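Local coordinates for TENA/THI-4 protein, Domain of Unknown Function with a Heme Oxygenase-like Fold (Shewanella denitrificans OS217, PDB 3DDE) that is of unknown function but has a heme oxygenase-like fold and may, like its family, act as an oxidoreductase, at residues A[23-26]-A[27-30]; A[42-45]-A[46-50]; A[53-56]-A[57-60]. One frame throughout, in Å; residues are numbered along the deposited sequence.

Contact 1: A[23-26]-A[27-30]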
ATOM      1  N   THR A  23     -32.449  -9.427  18.463  1.00 53.57           N
ATOM      2  CA  THR A  23     -33.335  -8.977  19.535  1.00 53.59           C
ATOM      3  C   THR A  23     -33.395  -7.450  19.626  1.00 53.33           C
ATOM      4  O   THR A  23     -34.397  -6.895  20.045  1.00 53.82           O
ATOM      5  CB  THR A  23     -32.871  -9.507  20.935  1.00 54.17           C
ATOM      6  OG1 THR A  23     -32.897 -10.938  20.960  1.00 54.70           O
ATOM      7  CG2 THR A  23     -33.768  -8.988  22.052  1.00 54.15           C
ATOM      8  N   ASN A  24     -32.322  -6.771  19.245  1.00 53.84           N
ATOM      9  CA  ASN A  24     -32.245  -5.317  19.398  1.00 54.02           C
ATOM     10  C   ASN A  24     -32.395  -4.453  18.143  1.00 54.13           C
ATOM     11  O   ASN A  24     -32.678  -3.264  18.265  1.00 54.97           O
ATOM     12  CB  ASN A  24     -30.934  -4.968  20.121  1.00 55.09           C
ATOM     13  CG  ASN A  24     -30.975  -5.343  21.604  1.00 55.62           C
ATOM     14  OD1 ASN A  24     -31.930  -5.015  22.311  1.00 55.58           O
ATOM     15  ND2 ASN A  24     -29.932  -6.013  22.082  1.00 56.41           N
ATOM     16  N   SER A  25     -32.228  -5.028  16.952  1.00 53.42           N
ATOM     17  CA  SER A  25     -32.347  -4.254  15.709  1.00 53.26           C
ATOM     18  C   SER A  25     -33.787  -3.910  15.333  1.00 53.02           C
ATOM     19  O   SER A  25     -34.595  -4.814  15.095  1.00 53.56           O
ATOM     20  CB  SER A  25     -31.723  -5.015  14.539  1.00 53.28           C
ATOM     21  OG  SER A  25     -31.839  -4.265  13.342  1.00 53.43           O
ATOM     22  N   PRO A  26     -34.126  -2.606  15.261  1.00 52.71           N
ATOM     23  CA  PRO A  26     -35.482  -2.265  14.848  1.00 52.42           C
ATOM     24  C   PRO A  26     -35.741  -2.686  13.407  1.00 52.38           C
ATOM     25  O   PRO A  26     -36.889  -2.958  13.035  1.00 53.31           O
ATOM     26  CB  PRO A  26     -35.510  -0.737  14.955  1.00 52.52           C
ATOM     27  CG  PRO A  26     -34.410  -0.383  15.823  1.00 52.24           C
ATOM     28  CD  PRO A  26     -33.356  -1.394  15.558  1.00 52.57           C
ATOM     29  N   PHE A  27     -34.682  -2.682  12.597  1.00 52.64           N
ATOM     30  CA  PHE A  27     -34.734  -3.115  11.204  1.00 52.63           C
ATOM     31  C   PHE A  27     -35.234  -4.559  11.145  1.00 52.46           C
ATOM     32  O   PHE A  27     -36.182  -4.867  10.419  1.00 52.89           O
ATOM     33  CB  PHE A  27     -33.342  -2.987  10.554  1.00 53.25           C
ATOM     34  CG  PHE A  27     -33.253  -3.566   9.162  1.00 53.41           C
ATOM     35  CD1 PHE A  27     -33.531  -2.788   8.048  1.00 53.53           C
ATOM     36  CD2 PHE A  27     -32.883  -4.892   8.972  1.00 53.59           C
ATOM     37  CE1 PHE A  27     -33.460  -3.333   6.762  1.00 53.72           C
ATOM     38  CE2 PHE A  27     -32.807  -5.438   7.704  1.00 53.51           C
ATOM     39  CZ  PHE A  27     -33.101  -4.658   6.592  1.00 53.62           C
ATOM     40  N   ILE A  28     -34.614  -5.430  11.938  1.00 52.13           N
ATOM     41  CA  ILE A  28     -34.978  -6.848  11.976  1.00 51.71           C
ATOM     42  C   ILE A  28     -36.409  -7.055  12.477  1.00 52.42           C
ATOM     43  O   ILE A  28     -37.119  -7.907  11.945  1.00 52.36           O
ATOM     44  CB  ILE A  28     -34.006  -7.682  12.858  1.00 51.41           C
ATOM     45  CG1 ILE A  28     -32.553  -7.589  12.365  1.00 51.15           C
ATOM     46  CG2 ILE A  28     -34.436  -9.140  12.901  1.00 51.19           C
ATOM     47  CD1 ILE A  28     -32.279  -8.245  11.035  1.00 50.96           C
ATOM     48  N   HIS A  29     -36.851  -6.289  13.480  1.00 53.30           N
ATOM     49  CA  HIS A  29     -38.222  -6.463  13.981  1.00 53.92           C
ATOM     50  C   HIS A  29     -39.214  -6.002  12.921  1.00 53.45           C
ATOM     51  O   HIS A  29     -40.224  -6.652  12.706  1.00 53.46           O
ATOM     52  CB  HIS A  29     -38.525  -5.735  15.297  1.00 55.65           C
ATOM     53  CG  HIS A  29     -37.474  -5.903  16.348  1.00 57.07           C
ATOM     54  ND1 HIS A  29     -37.389  -5.069  17.441  1.00 57.81           N
ATOM     55  CD2 HIS A  29     -36.415  -6.745  16.429  1.00 57.83           C
ATOM     56  CE1 HIS A  29     -36.349  -5.422  18.178  1.00 58.50           C
ATOM     57  NE2 HIS A  29     -35.734  -6.429  17.578  1.00 58.42           N
ATOM     58  N   GLU A  30     -38.924  -4.877  12.273  1.00 52.97           N
ATOM     59  CA  GLU A  30     -39.789  -4.347  11.217  1.00 52.52           C
ATOM     60  C   GLU A  30     -40.033  -5.428  10.156  1.00 52.26           C
ATOM     61  O   GLU A  30     -41.165  -5.624   9.697  1.00 52.32           O
ATOM     62  CB  GLU A  30     -39.132  -3.110  10.588  1.00 52.99           C
ATOM     63  CG  GLU A  30     -39.857  -2.472   9.407  1.00 53.30           C
ATOM     64  CD  GLU A  30     -41.092  -1.675   9.785  1.00 53.74           C
ATOM     65  OE1 GLU A  30     -41.486  -1.664  10.971  1.00 54.37           O
ATOM     66  OE2 GLU A  30     -41.668  -1.047   8.873  1.00 53.81           O
TER
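Ser25 and Ile28 meet through both polar and apolar atoms where one helix gives way to the next. The polar part is an N-cap. A chi1 of -180° turns Ser25 OG opposite the backbone N and beside the carbonyl carbon, close to Ile28 N, from which it accepts a long, weak bond of 3.3 Å. The backbone takes over at once: His29 N donates to Ser25 O at 3.1 Å, and Glu30 N to Pro26 O at 2.9 Å. Pro26, which has no N-H to offer, takes the first position after the cap, where the helix asks for no backbone donor.

The imidazole of His29 makes the second set of polar contacts. It folds back beside its own backbone N (chi1 -46°), bringing NE2 to 2.8 Å from Thr23 O. That oxygen lies at the ring edge, but the bond is bent to 121° and weak; NE2 has a further weak bond to Leu22 O. The carbonyl oxygen of Ser25 sits over one face of the same ring, offset toward CD2, which it approaches to 3.0 Å. His29 thus lies against the end of helix 7-24, joined to it by weak bonds, with Ser25 O over its ring.

Apolar contact is closest between Ser25 CB and Ile28 CG1, at 3.5 Å tighter than usual van der Waals contact. The Phe27 ring leads off to Leu214 and Val217 of helix 193-223 and to Leu40.

The whole is a helix-to-helix junction, in which a single serine leaves helix 7-24 and N-caps helix 26-32 within this all-helical, heme oxygenase-like fold.

Contact 2: A[42-45]-A[46-50]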
ATOM      1  N   ALA A  42     -34.225  -2.243  -0.705  1.00 50.83           N
ATOM      2  CA  ALA A  42     -33.261  -1.570  -1.581  1.00 50.56           C
ATOM      3  C   ALA A  42     -32.162  -0.851  -0.787  1.00 50.49           C
ATOM      4  O   ALA A  42     -30.980  -1.010  -1.083  1.00 50.42           O
ATOM      5  CB  ALA A  42     -33.976  -0.583  -2.476  1.00 50.61           C
ATOM      6  N   ILE A  43     -32.559  -0.046   0.196  1.00 50.37           N
ATOM      7  CA  ILE A  43     -31.608   0.692   1.045  1.00 50.81           C
ATOM      8  C   ILE A  43     -30.572  -0.269   1.623  1.00 51.20           C
ATOM      9  O   ILE A  43     -29.363  -0.045   1.499  1.00 51.15           O
ATOM     10  CB  ILE A  43     -32.322   1.423   2.200  1.00 50.83           C
ATOM     11  CG1 ILE A  43     -33.122   2.617   1.656  1.00 50.85           C
ATOM     12  CG2 ILE A  43     -31.308   1.890   3.257  1.00 50.79           C
ATOM     13  CD1 ILE A  43     -34.078   3.256   2.660  1.00 50.63           C
ATOM     14  N   TYR A  44     -31.066  -1.355   2.204  1.00 51.24           N
ATOM     15  CA  TYR A  44     -30.216  -2.399   2.726  1.00 52.49           C
ATOM     16  C   TYR A  44     -29.357  -3.142   1.677  1.00 52.18           C
ATOM     17  O   TYR A  44     -28.191  -3.427   1.943  1.00 51.75           O
ATOM     18  CB  TYR A  44     -31.031  -3.408   3.522  1.00 54.90           C
ATOM     19  CG  TYR A  44     -30.244  -4.660   3.820  1.00 55.86           C
ATOM     20  CD1 TYR A  44     -29.358  -4.732   4.901  1.00 56.30           C
ATOM     21  CD2 TYR A  44     -30.363  -5.767   2.987  1.00 56.50           C
ATOM     22  CE1 TYR A  44     -28.629  -5.891   5.138  1.00 56.41           C
ATOM     23  CE2 TYR A  44     -29.651  -6.909   3.206  1.00 56.35           C
ATOM     24  CZ  TYR A  44     -28.804  -6.980   4.272  1.00 56.34           C
ATOM     25  OH  TYR A  44     -28.140  -8.167   4.421  1.00 56.84           O
HETATM   26  N   MSE A  45     -29.921  -3.490   0.518  1.00 51.79           N
HETATM   27  CA  MSE A  45     -29.164  -4.211  -0.527  1.00 51.58           C
HETATM   28  C   MSE A  45     -28.096  -3.304  -1.144  1.00 50.67           C
HETATM   29  O   MSE A  45     -27.042  -3.780  -1.602  1.00 50.27           O
HETATM   30  CB  MSE A  45     -30.091  -4.781  -1.619  1.00 52.25           C
HETATM   31  CG  MSE A  45     -31.004  -5.955  -1.209  1.00 52.32           C
HETATM   32 SE   MSE A  45     -30.024  -7.588  -0.435  0.75 54.94          SE
HETATM   33  CE  MSE A  45     -28.716  -7.858  -1.908  1.00 53.91           C
ATOM     34  N   THR A  46     -28.360  -1.998  -1.143  1.00 50.02           N
ATOM     35  CA  THR A  46     -27.392  -1.019  -1.636  1.00 49.27           C
ATOM     36  C   THR A  46     -26.144  -1.028  -0.767  1.00 49.71           C
ATOM     37  O   THR A  46     -25.037  -1.012  -1.296  1.00 49.97           O
ATOM     38  CB  THR A  46     -28.002   0.388  -1.696  1.00 48.37           C
ATOM     39  OG1 THR A  46     -29.117   0.364  -2.590  1.00 47.52           O
ATOM     40  CG2 THR A  46     -26.996   1.412  -2.177  1.00 47.77           C
ATOM     41  N   GLU A  47     -26.298  -1.062   0.562  1.00 50.06           N
ATOM     42  CA  GLU A  47     -25.126  -1.094   1.445  1.00 50.00           C
ATOM     43  C   GLU A  47     -24.391  -2.425   1.356  1.00 50.17           C
ATOM     44  O   GLU A  47     -23.162  -2.481   1.498  1.00 49.84           O
ATOM     45  CB  GLU A  47     -25.475  -0.790   2.906  1.00 49.94           C
ATOM     46  CG  GLU A  47     -26.033   0.600   3.110  1.00 50.12           C
ATOM     47  CD  GLU A  47     -25.209   1.650   2.407  1.00 50.20           C
ATOM     48  OE1 GLU A  47     -24.035   1.834   2.798  1.00 49.50           O
ATOM     49  OE2 GLU A  47     -25.739   2.280   1.455  1.00 50.31           O
ATOM     50  N   THR A  48     -25.140  -3.497   1.143  1.00 50.28           N
ATOM     51  CA  THR A  48     -24.536  -4.810   0.972  1.00 50.63           C
ATOM     52  C   THR A  48     -23.663  -4.785  -0.269  1.00 51.29           C
ATOM     53  O   THR A  48     -22.552  -5.320  -0.264  1.00 51.05           O
ATOM     54  CB  THR A  48     -25.591  -5.913   0.885  1.00 49.91           C
ATOM     55  OG1 THR A  48     -26.327  -5.927   2.117  1.00 50.06           O
ATOM     56  CG2 THR A  48     -24.950  -7.279   0.678  1.00 49.16           C
ATOM     57  N   TYR A  49     -24.175  -4.132  -1.311  1.00 51.94           N
ATOM     58  CA  TYR A  49     -23.459  -3.971  -2.570  1.00 51.78           C
ATOM     59  C   TYR A  49     -22.147  -3.245  -2.350  1.00 51.91           C
ATOM     60  O   TYR A  49     -21.117  -3.672  -2.878  1.00 50.38           O
ATOM     61  CB  TYR A  49     -24.311  -3.213  -3.603  1.00 52.41           C
ATOM     62  CG  TYR A  49     -23.481  -2.581  -4.698  1.00 52.67           C
ATOM     63  CD1 TYR A  49     -23.119  -3.292  -5.842  1.00 52.22           C
ATOM     64  CD2 TYR A  49     -23.051  -1.262  -4.577  1.00 52.60           C
ATOM     65  CE1 TYR A  49     -22.339  -2.693  -6.828  1.00 52.58           C
ATOM     66  CE2 TYR A  49     -22.276  -0.657  -5.547  1.00 52.35           C
ATOM     67  CZ  TYR A  49     -21.918  -1.367  -6.661  1.00 52.93           C
ATOM     68  OH  TYR A  49     -21.136  -0.719  -7.598  1.00 53.42           O
ATOM     69  N   HIS A  50     -22.201  -2.154  -1.575  1.00 51.81           N
ATOM     70  CA  HIS A  50     -21.019  -1.341  -1.280  1.00 51.20           C
ATOM     71  C   HIS A  50     -19.883  -2.086  -0.603  1.00 51.69           C
ATOM     72  O   HIS A  50     -18.757  -1.972  -1.034  1.00 52.56           O
ATOM     73  CB  HIS A  50     -21.384  -0.104  -0.457  1.00 50.28           C
ATOM     74  CG  HIS A  50     -22.105   0.939  -1.241  1.00 49.99           C
ATOM     75  ND1 HIS A  50     -21.645   1.400  -2.454  1.00 49.38           N
ATOM     76  CD2 HIS A  50     -23.214   1.661  -0.961  1.00 50.35           C
ATOM     77  CE1 HIS A  50     -22.452   2.344  -2.899  1.00 49.95           C
ATOM     78  NE2 HIS A  50     -23.421   2.515  -2.017  1.00 50.19           N
TER
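Helix 38-52, a helix of the heme oxygenase-like fold, carries two threonines, Thr46 and Thr48, whose hydroxyls bond back to carbonyls one turn earlier. Thr46 OG1 donates to Ala42 O at 2.8 Å, and Thr46 N reaches the same oxygen at an equal 2.8 Å. The amide lies nearly along the C=O axis, whereas the hydroxyl comes from above the carbonyl plane.

Thr48 repeats the pattern on Tyr44 O, with OG1 at 3.1 Å and N at 3.2 Å, the two donors arriving from opposite faces of the carbonyl plane. Its OG1 stands anti to the carbonyl carbon (chi1 -62°), a setting that also places it over one face of the Tyr44 ring, 3.4 Å from CZ and off-centre. Phe168 packs against this tyrosine, and Phe167 against Thr48. Farther along, Tyr49 N bonds to Met45 O at 2.9 Å, while selenomethionine Met45, its chain bent at chi2 and chi3, packs on Phe167, Phe168 and Ile95.

Each of the two carbonyls therefore takes a hydroxyl in addition to its helical N-H, which satisfies the threonine donors within the helix and is consistent with the burial of Thr48 against Phe167.

Contact 3: A[53-56]-A[57-60]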
ATOM      1  N   LYS A  53     -18.498  -5.356  -2.661  1.00 51.86           N
ATOM      2  CA  LYS A  53     -17.674  -4.886  -3.769  1.00 53.27           C
ATOM      3  C   LYS A  53     -16.166  -4.955  -3.463  1.00 52.26           C
ATOM      4  O   LYS A  53     -15.334  -5.098  -4.371  1.00 51.89           O
ATOM      5  CB  LYS A  53     -18.108  -3.434  -3.994  1.00 54.59           C
ATOM      6  CG  LYS A  53     -17.474  -2.638  -5.096  1.00 56.30           C
ATOM      7  CD  LYS A  53     -18.238  -1.288  -5.291  1.00 56.50           C
ATOM      8  CE  LYS A  53     -18.338  -0.416  -4.006  1.00 57.03           C
ATOM      9  NZ  LYS A  53     -19.292   0.772  -4.168  1.00 56.73           N
ATOM     10  N   HIS A  54     -15.820  -4.876  -2.176  1.00 51.15           N
ATOM     11  CA  HIS A  54     -14.430  -4.871  -1.746  1.00 50.84           C
ATOM     12  C   HIS A  54     -13.892  -6.193  -1.187  1.00 51.40           C
ATOM     13  O   HIS A  54     -12.697  -6.299  -0.923  1.00 52.00           O
ATOM     14  CB  HIS A  54     -14.228  -3.759  -0.697  1.00 50.14           C
ATOM     15  CG  HIS A  54     -14.426  -2.377  -1.237  1.00 49.67           C
ATOM     16  ND1 HIS A  54     -13.454  -1.716  -1.960  1.00 49.29           N
ATOM     17  CD2 HIS A  54     -15.486  -1.537  -1.177  1.00 49.05           C
ATOM     18  CE1 HIS A  54     -13.904  -0.527  -2.316  1.00 48.64           C
ATOM     19  NE2 HIS A  54     -15.137  -0.395  -1.859  1.00 49.05           N
ATOM     20  N   ASN A  55     -14.745  -7.201  -1.034  1.00 51.57           N
ATOM     21  CA  ASN A  55     -14.319  -8.437  -0.375  1.00 52.28           C
ATOM     22  C   ASN A  55     -13.281  -9.293  -1.096  1.00 51.74           C
ATOM     23  O   ASN A  55     -12.357  -9.810  -0.440  1.00 51.03           O
ATOM     24  CB  ASN A  55     -15.534  -9.233   0.116  1.00 52.29           C
ATOM     25  CG  ASN A  55     -16.146  -8.620   1.368  1.00 52.67           C
ATOM     26  OD1 ASN A  55     -15.599  -7.657   1.963  1.00 54.54           O
ATOM     27  ND2 ASN A  55     -17.251  -9.167   1.790  1.00 52.41           N
ATOM     28  N   ALA A  56     -13.417  -9.421  -2.417  1.00 51.04           N
ATOM     29  CA  ALA A  56     -12.444 -10.136  -3.217  1.00 50.73           C
ATOM     30  C   ALA A  56     -11.087  -9.450  -3.082  1.00 50.89           C
ATOM     31  O   ALA A  56     -10.066 -10.100  -2.945  1.00 50.46           O
ATOM     32  CB  ALA A  56     -12.876 -10.192  -4.700  1.00 50.48           C
ATOM     33  N   LYS A  57     -11.109  -8.123  -3.117  1.00 51.47           N
ATOM     34  CA  LYS A  57      -9.907  -7.300  -3.044  1.00 51.27           C
ATOM     35  C   LYS A  57      -9.197  -7.403  -1.704  1.00 50.64           C
ATOM     36  O   LYS A  57      -7.999  -7.653  -1.685  1.00 49.70           O
ATOM     37  CB  LYS A  57     -10.252  -5.857  -3.327  1.00 51.90           C
ATOM     38  CG  LYS A  57     -10.748  -5.632  -4.726  1.00 52.47           C
ATOM     39  CD  LYS A  57     -10.991  -4.160  -4.960  1.00 53.90           C
ATOM     40  CE  LYS A  57     -11.411  -3.936  -6.372  1.00 55.41           C
ATOM     41  NZ  LYS A  57     -11.297  -2.510  -6.738  1.00 57.34           N
ATOM     42  N   ASN A  58      -9.916  -7.241  -0.594  1.00 49.76           N
ATOM     43  CA  ASN A  58      -9.265  -7.357   0.693  1.00 50.36           C
ATOM     44  C   ASN A  58      -8.827  -8.807   1.031  1.00 50.07           C
ATOM     45  O   ASN A  58      -7.846  -9.001   1.759  1.00 49.08           O
ATOM     46  CB  ASN A  58     -10.015  -6.600   1.829  1.00 51.71           C
ATOM     47  CG  ASN A  58     -11.435  -7.107   2.101  1.00 51.99           C
ATOM     48  OD1 ASN A  58     -11.705  -8.316   2.235  1.00 51.53           O
ATOM     49  ND2 ASN A  58     -12.332  -6.160   2.262  1.00 52.26           N
ATOM     50  N   GLN A  59      -9.514  -9.809   0.465  1.00 49.95           N
ATOM     51  CA  GLN A  59      -9.095 -11.200   0.612  1.00 49.91           C
ATOM     52  C   GLN A  59      -7.763 -11.425  -0.127  1.00 50.11           C
ATOM     53  O   GLN A  59      -6.841 -12.047   0.410  1.00 49.98           O
ATOM     54  CB  GLN A  59     -10.169 -12.154   0.076  1.00 50.53           C
ATOM     55  CG  GLN A  59      -9.813 -13.633   0.117  1.00 50.84           C
ATOM     56  CD  GLN A  59      -9.441 -14.118   1.513  1.00 52.13           C
ATOM     57  OE1 GLN A  59     -10.294 -14.619   2.253  1.00 53.33           O
ATOM     58  NE2 GLN A  59      -8.178 -13.920   1.901  1.00 52.76           N
ATOM     59  N   ALA A  60      -7.662 -10.925  -1.352  1.00 49.40           N
ATOM     60  CA  ALA A  60      -6.424 -11.049  -2.118  1.00 50.52           C
ATOM     61  C   ALA A  60      -5.274 -10.314  -1.406  1.00 50.46           C
ATOM     62  O   ALA A  60      -4.126 -10.739  -1.464  1.00 50.38           O
ATOM     63  CB  ALA A  60      -6.605 -10.528  -3.575  1.00 49.23           C
TER
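Asn58 N donates to His54 O at 3.0 Å, nearly straight at 168°. The Asn58 amide also presses on that oxygen: CG is 3.4 Å from His54 O, and ND2 3.2 Å but at too poor an angle to bond. This closeness follows from the torsion: CG sits between the backbone N and the carbonyl carbon (chi1 62°), folding the amide back over the preceding turn. The amides of Asn58 and Asn55 run abreast, their planes turned 51° from each other, and Asn55 OD1 is 3.6 Å from Asn58 ND2. Both amides find their polar partners elsewhere, Asn58 OD1 on Arg133 and Asn55 ND2 on Tyr136.

Asn55 to Ala60 lie in the first turns of helix 55-65, the next helix after 38-52 in the heme oxygenase-like bundle. Gln59 N to Asn55 O and Ala60 N to Ala56 O, each 3.0 Å, continue the helical ladder. An alanine in place of Asn58 would keep the backbone bond, but would probably leave Arg133 without this acceptor and open a gap beside the Asn55 amide.

Lys57 runs extended beyond CG, its CB 3.5 Å from His54 O, and packs on Tyr122, the residue whose hydroxyl bonds His54 ND1. Lys57 also packs on Gly63 of a second subunit, whose Phe78 packs against Ala56 and Ala60.

How the contacts relate
All three contacts are local in sequence, but they occupy different places in the fold. Contact 1 is only partly buried and joins two helices end to end, whereas contacts 2 and 3 are buried, each along one helix. Phe27 CZ packs on Tyr44 CB at 3.9 Å, linking contact 1 directly to contact 2; contact 3 adjoins contact 2 in sequence, where Lys53 NZ hydrogen-bonds to His50 ND1, and lies about 29 Å, centre to centre, from contact 1. The chemistry shifts accordingly: a serine caps the junction, with a histidine folded back on it, threonine hydroxyls serve helical carbonyls inside, and asparagine amides turn to outside partners near a subunit interface.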